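Local atomic coordinates of D-glycerate 3-kinase (Cryptococcus neoformans var. grubii serotype A, PDB entry 6CKG), a protein that probably phosphorylates D-glycerate with ATP, as a P-loop kinase. Residues Tyr88-His91 / Ser92-Val95; Asn191-Leu194 / Glu195-Tyr198. One frame throughout, in Å; residues are numbered along the deposited sequence.

Interaction 1: residues Tyr88-His91 / Ser92-Val95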
loop_
_atom_site.group_PDB
_atom_site.type_symbol
_atom_site.label_atom_id
_atom_site.label_comp_id
_atom_site.label_asym_id
_atom_site.label_seq_id
_atom_site.Cartn_x
_atom_site.Cartn_y
_atom_site.Cartn_z
ATOM N N TYR A 88 3.314 6.871 7.895
ATOM C CA TYR A 88 4.760 6.984 8.088
ATOM C C TYR A 88 5.087 7.405 9.522
ATOM O O TYR A 88 4.295 8.077 10.193
ATOM C CB TYR A 88 5.356 8.015 7.128
ATOM C CG TYR A 88 5.595 7.570 5.698
ATOM C CD1 TYR A 88 6.269 6.383 5.404
ATOM C CD2 TYR A 88 5.185 8.372 4.643
ATOM C CE1 TYR A 88 6.491 6.015 4.097
ATOM C CE2 TYR A 88 5.406 8.018 3.345
ATOM C CZ TYR A 88 6.053 6.843 3.065
ATOM O OH TYR A 88 6.265 6.520 1.745
ATOM N N LEU A 89 6.276 7.005 9.988
ATOM C CA LEU A 89 6.816 7.508 11.245
ATOM C C LEU A 89 6.767 9.027 11.278
ATOM O O LEU A 89 6.847 9.694 10.241
ATOM C CB LEU A 89 8.278 7.056 11.434
ATOM C CG LEU A 89 8.511 5.553 11.545
ATOM C CD1 LEU A 89 10.027 5.263 11.433
ATOM C CD2 LEU A 89 7.920 5.045 12.865
ATOM N N THR A 90 6.638 9.577 12.485
ATOM C CA THR A 90 6.858 11.006 12.641
ATOM C C THR A 90 8.281 11.323 12.191
ATOM O O THR A 90 9.139 10.443 12.138
ATOM C CB THR A 90 6.662 11.448 14.095
ATOM O OG1 THR A 90 7.685 10.866 14.905
ATOM C CG2 THR A 90 5.300 11.025 14.625
ATOM N N HIS A 91 8.530 12.594 11.848
ATOM C CA HIS A 91 9.877 12.972 11.427
ATOM C C HIS A 91 10.912 12.629 12.499
ATOM O O HIS A 91 12.005 12.139 12.187
ATOM C CB HIS A 91 9.934 14.467 11.091
ATOM C CG HIS A 91 11.230 14.892 10.465
ATOM N ND1 HIS A 91 12.245 15.487 11.183
ATOM C CD2 HIS A 91 11.683 14.784 9.192
ATOM C CE1 HIS A 91 13.265 15.736 10.380
ATOM N NE2 HIS A 91 12.951 15.314 9.168
ATOM N N SER A 92 10.587 12.884 13.771
ATOM C CA SER A 92 11.530 12.582 14.847
ATOM C C SER A 92 11.882 11.095 14.878
ATOM O O SER A 92 13.060 10.720 14.998
ATOM C CB SER A 92 10.954 13.034 16.189
ATOM O OG SER A 92 11.961 12.993 17.172
ATOM N N ASP A 93 10.873 10.234 14.768
ATOM C CA ASP A 93 11.093 8.790 14.781
ATOM C C ASP A 93 11.857 8.325 13.550
ATOM O O ASP A 93 12.672 7.401 13.638
ATOM C CB ASP A 93 9.755 8.051 14.863
ATOM C CG ASP A 93 9.202 7.992 16.277
ATOM O OD1 ASP A 93 9.864 8.492 17.213
ATOM O OD2 ASP A 93 8.102 7.437 16.450
ATOM N N GLN A 94 11.575 8.922 12.384
ATOM C CA GLN A 94 12.313 8.565 11.175
ATOM C C GLN A 94 13.783 8.949 11.303
ATOM O O GLN A 94 14.665 8.201 10.868
ATOM C CB GLN A 94 11.688 9.237 9.951
ATOM C CG GLN A 94 12.524 9.092 8.682
ATOM C CD GLN A 94 12.725 7.646 8.264
ATOM O OE1 GLN A 94 11.769 6.865 8.195
ATOM N NE2 GLN A 94 13.976 7.278 7.983
ATOM N N VAL A 95 14.061 10.112 11.899
ATOM C CA VAL A 95 15.445 10.515 12.130
ATOM C C VAL A 95 16.139 9.503 13.036
ATOM O O VAL A 95 17.278 9.104 12.778
ATOM C CB VAL A 95 15.497 11.941 12.705
ATOM C CG1 VAL A 95 16.896 12.290 13.245
ATOM C CG2 VAL A 95 15.079 12.942 11.642
HETATM O O HOH W 1 6.197 7.561 14.709
#
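The imidazole of H91 carries CG2 of V95 over one face, and its ring also stacks with F157. The methyl carbon stands 4.0 Å from the ring centroid, 29° off the normal, a CH-pi contact one turn along the helix, and CE1 of H91 is the ring atom nearest it, at 3.6 Å from V95 CG2. The ring nitrogen NE2 of H91 is hydrogen-bonded to E160 OE1, which, with the F157 stack, helps to hold the ring's rotation. Here the loop after strand 79-83 turns into helix 91-100, and T90 is the N-cap. With OG1 set between its own backbone N and carbonyl carbon (chi1 66°), T90 turns the hydroxyl over the first turn, where OG1 accepts from D93 N at 3.3 Å, a long but fairly straight bond of 162°. A threonine suits this place because its short hydroxyl supplies the acceptor that an open helix end lacks. The helical bonds proper start at once: Q94 N gives to T90 O at 2.9 Å, and V95 N to H91 O at the same length.

Just before the cap in sequence, L89 lends an aliphatic patch. Its CB lies 3.9 Å from D93 CB, and CD1 rests against CA and OE1 of Q94, the leucine crossing both side chains at about a right angle. The amide NE2 of Q94 is hydrogen-bonded to S98 OG further along the helix. D93, acidic at a helix N terminus, has a charge that would probably interact favourably with the helix dipole. Its carboxylate also reaches back to the loop through one water, which accepts from T90 N at 3.0 Å and donates to D93 OD2 at 2.6 Å.

Interaction 2: residues Asn191-Leu194 / Glu195-Tyr198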
loop_
_atom_site.group_PDB
_atom_site.type_symbol
_atom_site.label_atom_id
_atom_site.label_comp_id
_atom_site.label_asym_id
_atom_site.label_seq_id
_atom_site.Cartn_x
_atom_site.Cartn_y
_atom_site.Cartn_z
ATOM N N ASN A 191 15.512 -16.149 4.739
ATOM C CA ASN A 191 16.857 -15.680 4.422
ATOM C C ASN A 191 17.377 -16.351 3.156
ATOM O O ASN A 191 17.898 -15.683 2.258
ATOM C CB ASN A 191 17.794 -15.935 5.605
ATOM C CG ASN A 191 17.410 -15.125 6.822
ATOM O OD1 ASN A 191 16.578 -14.210 6.737
ATOM N ND2 ASN A 191 17.996 -15.455 7.960
ATOM N N ASP A 192 17.197 -17.674 3.054
ATOM C CA ASP A 192 17.706 -18.425 1.906
ATOM C C ASP A 192 17.059 -17.959 0.610
ATOM O O ASP A 192 17.714 -17.909 -0.439
ATOM C CB ASP A 192 17.455 -19.920 2.093
ATOM C CG ASP A 192 18.230 -20.516 3.255
ATOM O OD1 ASP A 192 19.062 -19.815 3.884
ATOM O OD2 ASP A 192 17.992 -21.702 3.537
ATOM N N LYS A 193 15.758 -17.647 0.656
ATOM C CA LYS A 193 15.057 -17.234 -0.557
ATOM C C LYS A 193 15.484 -15.841 -1.010
ATOM O O LYS A 193 15.573 -15.579 -2.215
ATOM C CB LYS A 193 13.543 -17.268 -0.341
ATOM C CG LYS A 193 12.789 -17.123 -1.642
ATOM C CD LYS A 193 12.848 -18.441 -2.382
ATOM C CE LYS A 193 12.127 -18.387 -3.718
ATOM N NZ LYS A 193 12.249 -19.702 -4.422
ATOM N N LEU A 194 15.732 -14.922 -0.072
ATOM C CA LEU A 194 16.236 -13.616 -0.478
ATOM C C LEU A 194 17.589 -13.765 -1.167
ATOM O O LEU A 194 17.815 -13.203 -2.245
ATOM C CB LEU A 194 16.335 -12.681 0.729
ATOM C CG LEU A 194 16.634 -11.199 0.470
ATOM C CD1 LEU A 194 15.915 -10.281 1.474
ATOM C CD2 LEU A 194 18.133 -10.974 0.539
ATOM N N GLU A 195 18.496 -14.540 -0.561
ATOM C CA GLU A 195 19.783 -14.820 -1.195
ATOM C C GLU A 195 19.591 -15.414 -2.583
ATOM O O GLU A 195 20.323 -15.083 -3.527
ATOM C CB GLU A 195 20.616 -15.785 -0.331
ATOM C CG GLU A 195 21.004 -15.239 1.055
ATOM C CD GLU A 195 21.996 -14.080 1.014
ATOM O OE1 GLU A 195 22.517 -13.737 -0.073
ATOM O OE2 GLU A 195 22.278 -13.513 2.089
ATOM N N GLU A 196 18.618 -16.309 -2.721
ATOM C CA GLU A 196 18.393 -16.960 -4.007
ATOM C C GLU A 196 18.080 -15.933 -5.086
ATOM O O GLU A 196 18.671 -15.958 -6.175
ATOM C CB GLU A 196 17.265 -17.972 -3.856
ATOM C CG GLU A 196 16.878 -18.696 -5.089
ATOM C CD GLU A 196 15.747 -19.642 -4.787
ATOM O OE1 GLU A 196 15.971 -20.581 -4.000
ATOM O OE2 GLU A 196 14.630 -19.407 -5.282
ATOM N N LYS A 197 17.193 -14.984 -4.771
ATOM C CA LYS A 197 16.839 -13.932 -5.721
ATOM C C LYS A 197 18.010 -13.002 -5.996
ATOM O O LYS A 197 18.243 -12.619 -7.151
ATOM C CB LYS A 197 15.631 -13.138 -5.203
ATOM C CG LYS A 197 14.337 -13.947 -5.140
ATOM C CD LYS A 197 13.139 -13.027 -4.802
ATOM C CE LYS A 197 11.829 -13.788 -4.796
ATOM N NZ LYS A 197 10.678 -12.833 -4.635
ATOM N N TYR A 198 18.770 -12.634 -4.958
ATOM C CA TYR A 198 19.933 -11.772 -5.173
ATOM C C TYR A 198 20.960 -12.440 -6.082
ATOM O O TYR A 198 21.473 -11.816 -7.022
ATOM C CB TYR A 198 20.561 -11.388 -3.829
ATOM C CG TYR A 198 21.708 -10.434 -3.958
ATOM C CD1 TYR A 198 23.014 -10.904 -4.133
ATOM C CD2 TYR A 198 21.509 -9.058 -3.883
ATOM C CE1 TYR A 198 24.076 -10.034 -4.251
ATOM C CE2 TYR A 198 22.586 -8.174 -3.999
ATOM C CZ TYR A 198 23.856 -8.673 -4.185
ATOM O OH TYR A 198 24.924 -7.815 -4.301
#
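N191 opens this first stretch of helix 191-204 by accepting from E195 N at its carbonyl O, a nearly straight bond of 178°, while CG of E195 lies 3.4 Å from the same N191 O. The carboxylate of E195 is turned outward from the segment to R225 and H229, and OD1 of N191 goes to R236. D192 follows, its O accepting from E196 N at 2.9 Å. K193 then makes the one side-chain salt bridge of the pair: NZ meets OE2 of E196 at 2.5 Å, on the syn side and 23° out of the carboxylate plane. That is unusually short for a lysine-carboxylate pair, and its exact length is doubtful on an exposed flank. The lysine bends at chi2 (76°), which brings its otherwise extended tail obliquely across the end of E196. Long, flexible ions of opposite sign three residues apart suit such a flank. L194, apolar and buried, lies on the face that meets helix 225-236, and its O accepts from Y198 N at 2.9 Å. There L194 packs on H229 and N232, and Y198 on R225 and L228, which seats the helix against helix 225-236, while K197 NZ bonds to L297 O at the end of helix 281-298.

From the N terminus, the chain first passes strand 79-83, an outermost strand of the six-stranded sheet, and then reaches interaction 1, where the following loop turns into helix 91-100. Interaction 2 comes about a hundred residues later, after strand 176-180, the neighbour of 79-83 in the sheet, at the start of helix 191-204. Both are local turns that close no long loop, and they follow in series without nesting or crossing. The centres of interactions 1 and 2 lie about 30 Å apart, and the nearest atoms of interactions 1 and 2 about 19 Å apart. The first ties its loop and helix to the region of strand 162-171; the second ties its helix to helix 225-236.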